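Local coordinates for protein thiol-activated cytolysin (Desulfobulbus propionicus, PDB 6NAL) that probably punches pores in cholesterol-containing membranes, as a Gram-negative relative of the cholesterol-dependent (thiol-activated) cytolysins, at residues T20-F24 against A79-L84; A12-P18 against F340-V345. One frame throughout, in Å; residues are numbered along the deposited sequence.

Overall arrangement
Both contacts hold one irregular stretch of chain, the loop between helix 2-12 and strand 37-41, against the elements that follow strands 76-78 and 332-340 of the large antiparallel sheet, which also includes strand 232-250. Their centres are about 14 Å apart on the same side of the chain's centre. Along the sequence the order is 12-18, 20-24, 79-84, 340-345, so interaction 2 joins the outer pair of segments and interaction 1 the inner. They meet directly, V21 CG1 lying 3.4 Å from F340 CZ, and L233 of strand 232-250 touches side chains of both. Neither involves the C-terminal β-sandwich, the part that in related cytolysins first meets the membrane; together they fasten the N-terminal loop to one end of that sheet.

Interaction 1. Residues T20-F24 against A79-L84; sequences TVMVF and ASNDLL
M22 and N81 are the central pair where the loop 20-24 lies against the N-terminal end of the short, weakly bonded helix 81-84, which follows strand 76-78 of the large antiparallel sheet. S80 is the N-cap: its OG accepts from D82 N at 3.1 Å, a role suited to a small hydroxyl side chain, while its side chain starts out away from the loop. N81, the next residue, brings the end of its side chain to the loop. Its amide oxygen OD1 accepts from V23 N at 3.1 Å, with an N-H...O angle of 168°, and the donor meets the oxygen almost head-on, nearly in line with its C=O bond. The short amide side chain thus gives the backbone N-H of V23 an acceptor, in a loop with no regular strand structure.

M22, present as selenomethionine, runs out extended to SE and then bends (chi3 -87°), laying the selenium 3.3 Å from S80 O and 3.9 Å from L83 CD2. The unbranched, flexible chain can bend to follow these neighbours, and A79 contributes a small methyl beside CG. L233 of strand 232-250 and A347 add further apolar contacts to M22. F24 points away, meeting F59 edge to face. L84 completes the seam, its CD1 methyl pressed on the V23-F24 peptide, 3.4 Å from V23 O and 3.5 Å from F24 N.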
# COMPACT_ATOMS: atom_id res chain seq x y z
N THR A 20 -34.26 -13.16 -10.30
CA THR A 20 -34.39 -13.11 -8.85
C THR A 20 -35.01 -14.35 -8.22
O THR A 20 -35.24 -14.36 -7.01
CB THR A 20 -35.20 -11.89 -8.45
OG1 THR A 20 -36.57 -12.09 -8.79
CG2 THR A 20 -34.68 -10.64 -9.14
N VAL A 21 -35.29 -15.40 -8.97
CA VAL A 21 -35.97 -16.52 -8.34
C VAL A 21 -34.99 -17.40 -7.55
O VAL A 21 -35.33 -17.91 -6.48
CB VAL A 21 -36.77 -17.32 -9.40
CG1 VAL A 21 -35.87 -18.04 -10.35
CG2 VAL A 21 -37.66 -18.31 -8.72
N MSE A 22 -33.78 -17.61 -8.04
CA MSE A 22 -32.71 -18.11 -7.17
C MSE A 22 -31.64 -16.99 -7.08
O MSE A 22 -31.38 -16.26 -8.05
CB MSE A 22 -32.12 -19.41 -7.68
CG MSE A 22 -33.11 -20.54 -7.89
SE MSE A 22 -32.06 -22.09 -8.56
CE MSE A 22 -31.93 -21.94 -10.32
N VAL A 23 -31.05 -16.84 -5.89
CA VAL A 23 -30.05 -15.81 -5.62
C VAL A 23 -28.93 -16.39 -4.78
O VAL A 23 -29.19 -17.00 -3.73
CB VAL A 23 -30.66 -14.59 -4.89
CG1 VAL A 23 -31.26 -15.06 -3.62
CG2 VAL A 23 -29.56 -13.53 -4.60
N PHE A 24 -27.69 -16.21 -5.22
CA PHE A 24 -26.55 -16.61 -4.40
C PHE A 24 -26.59 -15.77 -3.13
O PHE A 24 -26.87 -14.56 -3.18
CB PHE A 24 -25.22 -16.39 -5.14
CG PHE A 24 -24.05 -16.93 -4.41
CD1 PHE A 24 -23.71 -18.27 -4.47
CD2 PHE A 24 -23.27 -16.07 -3.62
CE1 PHE A 24 -22.59 -18.76 -3.76
CE2 PHE A 24 -22.16 -16.56 -2.90
CZ PHE A 24 -21.82 -17.89 -2.97
N ALA A 79 -36.97 -24.98 -9.28
CA ALA A 79 -36.00 -23.95 -8.92
C ALA A 79 -36.17 -23.57 -7.46
O ALA A 79 -37.30 -23.46 -6.95
CB ALA A 79 -36.16 -22.73 -9.83
N SER A 80 -35.05 -23.37 -6.79
CA SER A 80 -35.06 -23.21 -5.34
C SER A 80 -33.67 -22.76 -4.93
O SER A 80 -32.67 -23.24 -5.49
CB SER A 80 -35.40 -24.53 -4.66
OG SER A 80 -35.12 -24.41 -3.30
N ASN A 81 -33.61 -21.87 -3.93
CA ASN A 81 -32.31 -21.50 -3.41
C ASN A 81 -31.53 -22.72 -2.96
O ASN A 81 -30.30 -22.71 -2.96
CB ASN A 81 -32.45 -20.52 -2.27
CG ASN A 81 -32.81 -19.18 -2.76
OD1 ASN A 81 -32.26 -18.70 -3.76
ND2 ASN A 81 -33.76 -18.56 -2.10
N ASP A 82 -32.21 -23.79 -2.55
CA ASP A 82 -31.47 -24.96 -2.08
C ASP A 82 -30.72 -25.69 -3.21
O ASP A 82 -29.77 -26.44 -2.93
CB ASP A 82 -32.45 -25.82 -1.30
CG ASP A 82 -33.08 -25.04 -0.08
OD1 ASP A 82 -34.03 -24.23 -0.27
OD2 ASP A 82 -32.61 -25.19 1.07
N LEU A 83 -31.03 -25.40 -4.48
CA LEU A 83 -30.15 -25.84 -5.57
C LEU A 83 -28.74 -25.21 -5.44
O LEU A 83 -27.73 -25.90 -5.58
CB LEU A 83 -30.86 -25.50 -6.89
CG LEU A 83 -30.16 -25.88 -8.18
CD1 LEU A 83 -31.18 -26.16 -9.25
CD2 LEU A 83 -29.23 -24.78 -8.65
N LEU A 84 -28.65 -23.91 -5.13
CA LEU A 84 -27.33 -23.28 -5.02
C LEU A 84 -26.51 -23.87 -3.88
O LEU A 84 -25.28 -23.91 -3.95
CB LEU A 84 -27.47 -21.76 -4.83
CG LEU A 84 -28.35 -21.10 -5.90
CD1 LEU A 84 -28.41 -19.60 -5.71
CD2 LEU A 84 -27.94 -21.43 -7.34

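Interaction 2. Residues A12-P18 against F340-V345; sequences ASLQYNP and FLKDGV
A12 and K342 approach to 6.3 Å between CA atoms, and from there the two irregular segments run in roughly the same sense as far as P18 and V345. The second segment is a tight turn leaving strand 332-340, closed by the backbone bonds F340 N to V345 O and G344 N to F340 O. G344 suits it because a beta-carbon at its backbone angles would press on the carbonyl oxygen of D343.

K342 sends a fully extended chain from this turn alongside the Y16 ring, the two side chains running in opposite directions. Its NZ donates to L14 O at 3.2 Å, coming from above the carbonyl plane, 45° out of it, while CE passes 3.6 Å from A12 O at the end of helix 2-12. The long, extended lysine chain suits this place: its methylenes run past the tyrosine while its ammonium reaches a carbonyl. Any cation-pi attraction to Y16 is long and at most weak.

Y16 reaches inward, its ring swung between its own backbone N and carbonyl carbon (chi1 63°), and it and F340 also run past each other in opposite directions. The rings lie obliquely, centroids 5.3 Å apart and planes at 40°, with CE1 above one F340 face, offset toward its edge. Y16 OH rests 3.5 Å from F340 CB. P18 CB packs 3.9 Å from F340 CE2 and also touches V345 CG1, and L233 lies against F340 from strand 232-250.

One water joins Y16 OH (3.0 Å) to K342 N, accepting from the latter. The ammonium lies near A12 O and L14 O, whose partial negative charges would probably favour its charged form. The contact thus combines one lysine-carbonyl bond and a water bridge with apolar packing of Y16 and P18 on the buried F340.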
# COMPACT_ATOMS: atom_id res chain seq x y z
N ALA A 12 -46.86 -20.78 -19.64
CA ALA A 12 -46.71 -19.47 -20.28
C ALA A 12 -47.27 -18.35 -19.42
O ALA A 12 -46.75 -17.22 -19.43
CB ALA A 12 -47.39 -19.48 -21.65
N SER A 13 -48.31 -18.62 -18.66
CA SER A 13 -48.89 -17.59 -17.81
C SER A 13 -48.20 -17.50 -16.45
O SER A 13 -48.64 -16.73 -15.60
CB SER A 13 -50.40 -17.84 -17.64
OG SER A 13 -50.67 -18.52 -16.42
N LEU A 14 -47.17 -18.30 -16.22
CA LEU A 14 -46.47 -18.29 -14.93
C LEU A 14 -45.45 -17.15 -14.94
O LEU A 14 -44.39 -17.25 -15.57
CB LEU A 14 -45.83 -19.63 -14.68
CG LEU A 14 -45.40 -19.97 -13.26
CD1 LEU A 14 -46.49 -20.47 -12.37
CD2 LEU A 14 -44.28 -21.03 -13.40
N GLN A 15 -45.79 -16.07 -14.23
CA GLN A 15 -45.04 -14.81 -14.27
C GLN A 15 -44.03 -14.81 -13.13
O GLN A 15 -44.40 -14.97 -11.95
CB GLN A 15 -45.97 -13.60 -14.19
CG GLN A 15 -47.28 -13.78 -14.93
CD GLN A 15 -48.46 -13.12 -14.22
OE1 GLN A 15 -48.39 -11.96 -13.84
NE2 GLN A 15 -49.54 -13.88 -14.04
N TYR A 16 -42.75 -14.71 -13.48
CA TYR A 16 -41.67 -14.66 -12.51
C TYR A 16 -40.50 -14.02 -13.23
O TYR A 16 -40.40 -14.06 -14.46
CB TYR A 16 -41.28 -16.05 -11.96
CG TYR A 16 -40.75 -16.95 -13.04
CD1 TYR A 16 -39.44 -16.81 -13.51
CD2 TYR A 16 -41.58 -17.91 -13.62
CE1 TYR A 16 -38.99 -17.61 -14.52
CE2 TYR A 16 -41.13 -18.71 -14.63
CZ TYR A 16 -39.84 -18.57 -15.07
OH TYR A 16 -39.43 -19.41 -16.08
N ASN A 17 -39.60 -13.44 -12.44
CA ASN A 17 -38.45 -12.73 -12.98
C ASN A 17 -37.26 -13.66 -12.99
O ASN A 17 -36.79 -14.06 -11.91
CB ASN A 17 -38.17 -11.49 -12.13
CG ASN A 17 -36.79 -10.88 -12.39
OD1 ASN A 17 -36.15 -10.40 -11.47
ND2 ASN A 17 -36.34 -10.88 -13.64
N PRO A 18 -36.75 -14.07 -14.16
CA PRO A 18 -35.68 -15.09 -14.16
C PRO A 18 -34.50 -14.72 -13.26
O PRO A 18 -33.88 -15.63 -12.69
CB PRO A 18 -35.26 -15.17 -15.63
CG PRO A 18 -36.46 -14.73 -16.40
CD PRO A 18 -37.11 -13.66 -15.53
N PHE A 340 -34.56 -22.40 -17.65
CA PHE A 340 -35.96 -22.41 -17.24
C PHE A 340 -36.80 -23.14 -18.30
O PHE A 340 -36.60 -22.97 -19.50
CB PHE A 340 -36.48 -20.99 -17.03
CG PHE A 340 -35.95 -20.34 -15.78
CD1 PHE A 340 -36.48 -20.67 -14.53
CD2 PHE A 340 -34.92 -19.42 -15.86
CE1 PHE A 340 -35.98 -20.08 -13.36
CE2 PHE A 340 -34.40 -18.83 -14.70
CZ PHE A 340 -34.91 -19.16 -13.44
N LEU A 341 -37.74 -23.98 -17.84
CA LEU A 341 -38.44 -24.82 -18.81
C LEU A 341 -39.43 -24.01 -19.63
O LEU A 341 -39.57 -24.25 -20.83
CB LEU A 341 -39.15 -25.96 -18.09
CG LEU A 341 -40.02 -26.87 -18.96
CD1 LEU A 341 -39.24 -27.52 -20.11
CD2 LEU A 341 -40.70 -27.92 -18.08
N LYS A 342 -40.06 -23.02 -19.01
CA LYS A 342 -41.08 -22.20 -19.67
C LYS A 342 -40.63 -21.63 -21.03
O LYS A 342 -41.34 -21.74 -22.04
CB LYS A 342 -41.44 -21.04 -18.77
CG LYS A 342 -42.33 -19.90 -19.43
CD LYS A 342 -42.38 -18.64 -18.55
CE LYS A 342 -43.18 -17.52 -19.28
NZ LYS A 342 -43.38 -16.26 -18.44
N ASP A 343 -39.40 -21.11 -21.12
CA ASP A 343 -38.95 -20.37 -22.31
C ASP A 343 -37.53 -20.70 -22.73
O ASP A 343 -37.14 -20.34 -23.85
CB ASP A 343 -39.07 -18.85 -22.08
CG ASP A 343 -38.60 -18.39 -20.66
OD1 ASP A 343 -37.82 -19.10 -19.96
OD2 ASP A 343 -39.02 -17.26 -20.25
N GLY A 344 -36.73 -21.36 -21.89
CA GLY A 344 -35.37 -21.70 -22.25
C GLY A 344 -34.32 -20.67 -21.88
O GLY A 344 -33.19 -20.75 -22.37
N VAL A 345 -34.66 -19.72 -21.02
CA VAL A 345 -33.71 -18.75 -20.51
C VAL A 345 -32.83 -19.39 -19.43
O VAL A 345 -33.31 -20.14 -18.57
CB VAL A 345 -34.47 -17.53 -19.95
CG1 VAL A 345 -33.52 -16.59 -19.15
CG2 VAL A 345 -35.13 -16.77 -21.09
O HOH W 1 -39.84 -22.41 -16.10